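Local coordinates for protein malyl-CoA lyase/beta-methylmalyl-CoA lyase (Methylobacterium extorquens, PDB 5UGR) that belongs, as a lyase of the HpcH/HpaI aldolase/citrate lyase family, to the magnesium-binding TIM-barrel enzymes, at residues L5-E17 against A216-P228. Numbering follows the deposited sequence.
Sequences LIQQATPRLHRSE and ACRAYGLRPIDGP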
loop_
_atom_site.group_PDB
_atom_site.type_symbol
_atom_site.label_atom_id
_atom_site.label_comp_id
_atom_site.label_asym_id
_atom_site.label_seq_id
_atom_site.Cartn_x
_atom_site.Cartn_y
_atom_site.Cartn_z
ATOM N N LEU A 5 7.930 14.938 -9.857
ATOM C CA LEU A 5 8.151 16.347 -9.490
ATOM C C LEU A 5 7.123 16.794 -8.485
ATOM O O LEU A 5 5.887 16.558 -8.696
ATOM C CB LEU A 5 8.035 17.174 -10.751
ATOM C CG LEU A 5 8.212 18.639 -10.665
ATOM C CD1 LEU A 5 9.609 18.968 -10.188
ATOM C CD2 LEU A 5 7.896 19.300 -12.003
ATOM N N ILE A 6 7.615 17.463 -7.437
ATOM C CA ILE A 6 6.769 17.984 -6.342
ATOM C C ILE A 6 6.655 19.557 -6.444
ATOM O O ILE A 6 7.548 20.261 -6.933
ATOM C CB ILE A 6 7.334 17.510 -4.964
ATOM C CG1 ILE A 6 7.685 15.972 -4.903
ATOM C CG2 ILE A 6 6.306 17.774 -3.870
ATOM C CD1 ILE A 6 6.633 14.902 -5.084
ATOM N N GLN A 7 5.487 20.064 -6.236
ATOM C CA GLN A 7 5.323 21.512 -6.156
ATOM C C GLN A 7 5.595 22.061 -4.729
ATOM O O GLN A 7 5.121 21.469 -3.798
ATOM C CB GLN A 7 3.915 21.847 -6.558
ATOM C CG GLN A 7 3.670 23.335 -6.700
ATOM C CD GLN A 7 2.287 23.565 -7.242
ATOM O OE1 GLN A 7 1.891 22.932 -8.215
ATOM N NE2 GLN A 7 1.535 24.424 -6.605
ATOM N N GLN A 8 6.412 23.105 -4.609
ATOM C CA GLN A 8 6.686 23.715 -3.349
ATOM C C GLN A 8 5.371 24.358 -2.794
ATOM O O GLN A 8 4.523 24.885 -3.504
ATOM C CB GLN A 8 7.818 24.767 -3.392
ATOM C CG GLN A 8 9.222 24.194 -3.707
ATOM C CD GLN A 8 9.848 23.332 -2.619
ATOM O OE1 GLN A 8 10.264 22.226 -2.874
ATOM N NE2 GLN A 8 9.908 23.847 -1.409
ATOM N N ALA A 9 5.242 24.282 -1.488
ATOM C CA ALA A 9 4.197 25.037 -0.811
ATOM C C ALA A 9 4.374 26.529 -0.989
ATOM O O ALA A 9 5.463 27.044 -1.214
ATOM C CB ALA A 9 4.158 24.681 0.670
ATOM N N THR A 10 3.295 27.236 -0.722
ATOM C CA THR A 10 3.292 28.687 -0.657
ATOM C C THR A 10 4.496 29.202 0.091
ATOM O O THR A 10 4.660 28.803 1.257
ATOM C CB THR A 10 2.006 29.101 0.149
ATOM O OG1 THR A 10 0.827 28.617 -0.558
ATOM C CG2 THR A 10 1.909 30.560 0.213
ATOM N N PRO A 11 5.336 30.087 -0.504
ATOM C CA PRO A 11 6.659 30.395 0.093
ATOM C C PRO A 11 6.719 31.562 1.123
ATOM O O PRO A 11 7.200 32.645 0.783
ATOM C CB PRO A 11 7.526 30.710 -1.137
ATOM C CG PRO A 11 6.568 31.280 -2.137
ATOM C CD PRO A 11 5.206 30.662 -1.853
ATOM N N ARG A 12 6.377 31.307 2.367
ATOM C CA ARG A 12 6.331 32.338 3.431
ATOM C C ARG A 12 7.633 32.373 4.175
ATOM O O ARG A 12 8.308 31.342 4.343
ATOM C CB ARG A 12 5.235 32.039 4.432
ATOM C CG ARG A 12 3.858 31.777 3.826
ATOM C CD ARG A 12 2.769 31.626 4.869
ATOM N NE ARG A 12 1.551 31.047 4.321
ATOM C CZ ARG A 12 0.382 31.664 4.174
ATOM N NH1 ARG A 12 0.222 32.994 4.374
ATOM N NH2 ARG A 12 -0.629 30.954 3.771
ATOM N N LEU A 13 7.930 33.565 4.724
ATOM C CA LEU A 13 9.042 33.764 5.641
ATOM C C LEU A 13 8.623 33.247 7.012
ATOM O O LEU A 13 7.552 33.552 7.500
ATOM C CB LEU A 13 9.409 35.250 5.710
ATOM C CG LEU A 13 10.562 35.582 6.616
ATOM C CD1 LEU A 13 11.874 35.071 6.096
ATOM C CD2 LEU A 13 10.685 37.099 6.727
ATOM N N HIS A 14 9.423 32.366 7.584
ATOM C CA HIS A 14 9.031 31.595 8.756
ATOM C C HIS A 14 10.231 31.328 9.680
ATOM O O HIS A 14 10.483 30.198 10.101
ATOM C CB HIS A 14 8.403 30.300 8.238
ATOM C CG HIS A 14 7.599 29.552 9.223
ATOM N ND1 HIS A 14 6.603 28.675 8.833
ATOM C CD2 HIS A 14 7.618 29.525 10.568
ATOM C CE1 HIS A 14 6.033 28.170 9.905
ATOM N NE2 HIS A 14 6.649 28.652 10.963
ATOM N N ARG A 15 10.992 32.363 9.995
ATOM C CA ARG A 15 12.153 32.215 10.882
ATOM C C ARG A 15 11.789 31.996 12.353
ATOM O O ARG A 15 12.463 31.265 13.090
ATOM C CB ARG A 15 13.063 33.439 10.759
ATOM C CG ARG A 15 13.601 33.721 9.378
ATOM C CD ARG A 15 14.171 35.102 9.272
ATOM N NE ARG A 15 13.198 36.120 9.596
ATOM C CZ ARG A 15 13.499 37.384 9.883
ATOM N NH1 ARG A 15 14.754 37.829 9.867
ATOM N NH2 ARG A 15 12.540 38.230 10.173
ATOM N N SER A 16 10.754 32.714 12.777
ATOM C CA SER A 16 10.296 32.769 14.146
ATOM C C SER A 16 8.814 32.520 14.191
ATOM O O SER A 16 8.044 33.076 13.381
ATOM C CB SER A 16 10.634 34.141 14.765
ATOM O OG SER A 16 10.162 35.217 13.978
ATOM N N GLU A 17 8.411 31.652 15.133
ATOM C CA GLU A 17 6.984 31.294 15.289
ATOM C C GLU A 17 6.634 31.475 16.743
ATOM O O GLU A 17 7.049 30.673 17.603
ATOM C CB GLU A 17 6.781 29.864 14.805
ATOM C CG GLU A 17 5.380 29.309 14.994
ATOM C CD GLU A 17 5.137 27.967 14.295
ATOM O OE1 GLU A 17 4.078 27.309 14.554
ATOM O OE2 GLU A 17 6.005 27.582 13.463
ATOM N N ALA A 216 11.004 14.401 5.338
ATOM C CA ALA A 216 9.632 14.399 4.851
ATOM C C ALA A 216 9.292 15.775 4.270
ATOM O O ALA A 216 8.632 15.898 3.224
ATOM C CB ALA A 216 8.676 14.034 5.980
ATOM N N CYS A 217 9.610 16.825 5.015
ATOM C CA CYS A 217 9.333 18.182 4.531
ATOM C C CYS A 217 10.015 18.517 3.232
ATOM O O CYS A 217 9.397 19.041 2.294
ATOM C CB CYS A 217 9.778 19.209 5.602
ATOM S SG CYS A 217 8.671 19.285 7.045
ATOM N N ARG A 218 11.301 18.229 3.174
ATOM C CA ARG A 218 12.112 18.625 2.002
ATOM C C ARG A 218 11.795 17.767 0.774
ATOM O O ARG A 218 11.957 18.223 -0.360
ATOM C CB ARG A 218 13.608 18.656 2.352
ATOM C CG ARG A 218 13.947 19.741 3.342
ATOM C CD ARG A 218 13.844 21.099 2.713
ATOM N NE ARG A 218 14.343 22.171 3.584
ATOM C CZ ARG A 218 13.871 23.425 3.576
ATOM N NH1 ARG A 218 12.850 23.760 2.813
ATOM N NH2 ARG A 218 14.385 24.319 4.383
ATOM N N ALA A 219 11.337 16.514 0.990
ATOM C CA ALA A 219 10.912 15.678 -0.111
ATOM C C ALA A 219 9.649 16.242 -0.749
ATOM O O ALA A 219 9.529 16.214 -1.968
ATOM C CB ALA A 219 10.633 14.281 0.364
ATOM N N TYR A 220 8.742 16.779 0.071
ATOM C CA TYR A 220 7.381 17.046 -0.352
ATOM C C TYR A 220 6.993 18.540 -0.332
ATOM O O TYR A 220 5.783 18.857 -0.446
ATOM C CB TYR A 220 6.424 16.126 0.381
ATOM C CG TYR A 220 6.707 14.670 0.075
ATOM C CD1 TYR A 220 6.620 14.189 -1.236
ATOM C CD2 TYR A 220 7.071 13.787 1.062
ATOM C CE1 TYR A 220 6.906 12.870 -1.518
ATOM C CE2 TYR A 220 7.356 12.452 0.802
ATOM C CZ TYR A 220 7.251 11.984 -0.495
ATOM O OH TYR A 220 7.546 10.666 -0.800
ATOM N N GLY A 221 8.011 19.419 -0.270
ATOM C CA GLY A 221 7.812 20.856 -0.515
ATOM C C GLY A 221 7.378 21.715 0.665
ATOM O O GLY A 221 6.847 22.809 0.454
ATOM N N LEU A 222 7.561 21.191 1.869
ATOM C CA LEU A 222 7.132 21.874 3.092
ATOM C C LEU A 222 8.276 22.543 3.844
ATOM O O LEU A 222 9.424 22.157 3.727
ATOM C CB LEU A 222 6.465 20.870 4.026
ATOM C CG LEU A 222 5.431 19.927 3.426
ATOM C CD1 LEU A 222 4.885 18.954 4.460
ATOM C CD2 LEU A 222 4.318 20.662 2.728
ATOM N N ARG A 223 7.923 23.504 4.726
ATOM C CA ARG A 223 8.878 24.154 5.630
ATOM C C ARG A 223 9.096 23.291 6.881
ATOM O O ARG A 223 8.113 23.033 7.575
ATOM C CB ARG A 223 8.371 25.537 6.039
ATOM C CG ARG A 223 8.045 26.485 4.901
ATOM C CD ARG A 223 7.674 27.859 5.413
ATOM N NE ARG A 223 6.393 27.963 6.063
ATOM C CZ ARG A 223 5.223 28.147 5.430
ATOM N NH1 ARG A 223 4.097 28.319 6.165
ATOM N NH2 ARG A 223 5.159 28.128 4.095
ATOM N N PRO A 224 10.354 22.920 7.197
ATOM C CA PRO A 224 10.622 22.238 8.460
ATOM C C PRO A 224 10.936 23.269 9.553
ATOM O O PRO A 224 11.903 24.052 9.424
ATOM C CB PRO A 224 11.866 21.403 8.143
ATOM C CG PRO A 224 12.470 21.932 6.884
ATOM C CD PRO A 224 11.565 22.995 6.336
ATOM N N ILE A 225 10.140 23.187 10.637
ATOM C CA ILE A 225 10.198 24.158 11.736
ATOM C C ILE A 225 10.479 23.409 13.024
ATOM O O ILE A 225 9.842 22.382 13.327
ATOM C CB ILE A 225 8.860 24.952 11.876
ATOM C CG1 ILE A 225 8.433 25.535 10.520
ATOM C CG2 ILE A 225 9.014 26.013 12.945
ATOM C CD1 ILE A 225 9.370 26.520 9.902
ATOM N N ASP A 226 11.424 23.935 13.827
ATOM C CA ASP A 226 11.743 23.324 15.117
ATOM C C ASP A 226 10.855 23.929 16.184
ATOM O O ASP A 226 10.522 25.124 16.121
ATOM C CB ASP A 226 13.226 23.588 15.433
ATOM C CG ASP A 226 13.768 22.745 16.572
ATOM O OD1 ASP A 226 13.236 21.625 16.806
ATOM O OD2 ASP A 226 14.679 23.277 17.274
ATOM N N GLY A 227 10.518 23.139 17.193
ATOM C CA GLY A 227 9.568 23.527 18.218
ATOM C C GLY A 227 10.180 24.307 19.408
ATOM O O GLY A 227 11.217 24.972 19.262
ATOM N N PRO A 228 9.545 24.210 20.565
ATOM C CA PRO A 228 9.875 25.080 21.682
ATOM C C PRO A 228 11.154 24.682 22.400
ATOM O O PRO A 228 11.525 23.500 22.399
ATOM C CB PRO A 228 8.661 24.921 22.606
ATOM C CG PRO A 228 8.174 23.516 22.310
ATOM C CD PRO A 228 8.394 23.321 20.839
HETATM O O HOH W 1 4.233 21.109 -1.107
HETATM O O HOH W 2 10.848 22.154 1.304
HETATM O O HOH W 3 10.792 20.530 -0.973
#
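Gln8 and Gly221 bring the two backbones together, their CA atoms 4.2 Å apart, where the N-terminal arm 5-17 passes the turn between helix 207-220 and strand 223-226. Ala9 N donates a nearly straight hydrogen bond to Gly221 O (2.9 Å, 165°). Glycine suits this turn because it readily takes up positive phi as the chain leaves the helix, and its bare CA lets the arm pass close by. Waters join Gln7 O to Tyr220 O, and the bent Gln8 side chain to Arg218 O. Beside them Ile6 turns its CD1 to the edge of the Tyr220 ring, 3.9 Å from CD1 of that ring.

Farther along, Arg223 bends at chi3 (-72°), and its NE donates to His14 ND1 (2.9 Å), the bond lying close to both the ring and the guanidinium planes. Arg12 CB lies over one face of the Arg223 guanidinium, toward its rim, while Glu159 forms salt bridges with both arginines and probably offsets their like charges. The other imidazole nitrogen, His14 NE2, donates to Glu17 OE2 (2.8 Å), meeting it from above the carboxylate plane. Held at both nitrogens, the ring has its rotation fixed. Branched Ile225 serves both neighbours: CD1 sits over the ring centre of His14 in a CH-pi contact (3.4 Å), and CG2 touches Glu17 OE2.

In the TIM barrel, strand 223-226 lies between strands 158-163 and 252-255, and the latter closes the barrel by pairing with strand 16-21. Glu17 and Ile225 both touch Ser162 and Trp254, whereas Lys317 of helix 305-322 binds Arg12 O and Tyr220 packs on Leu143 of a second subunit.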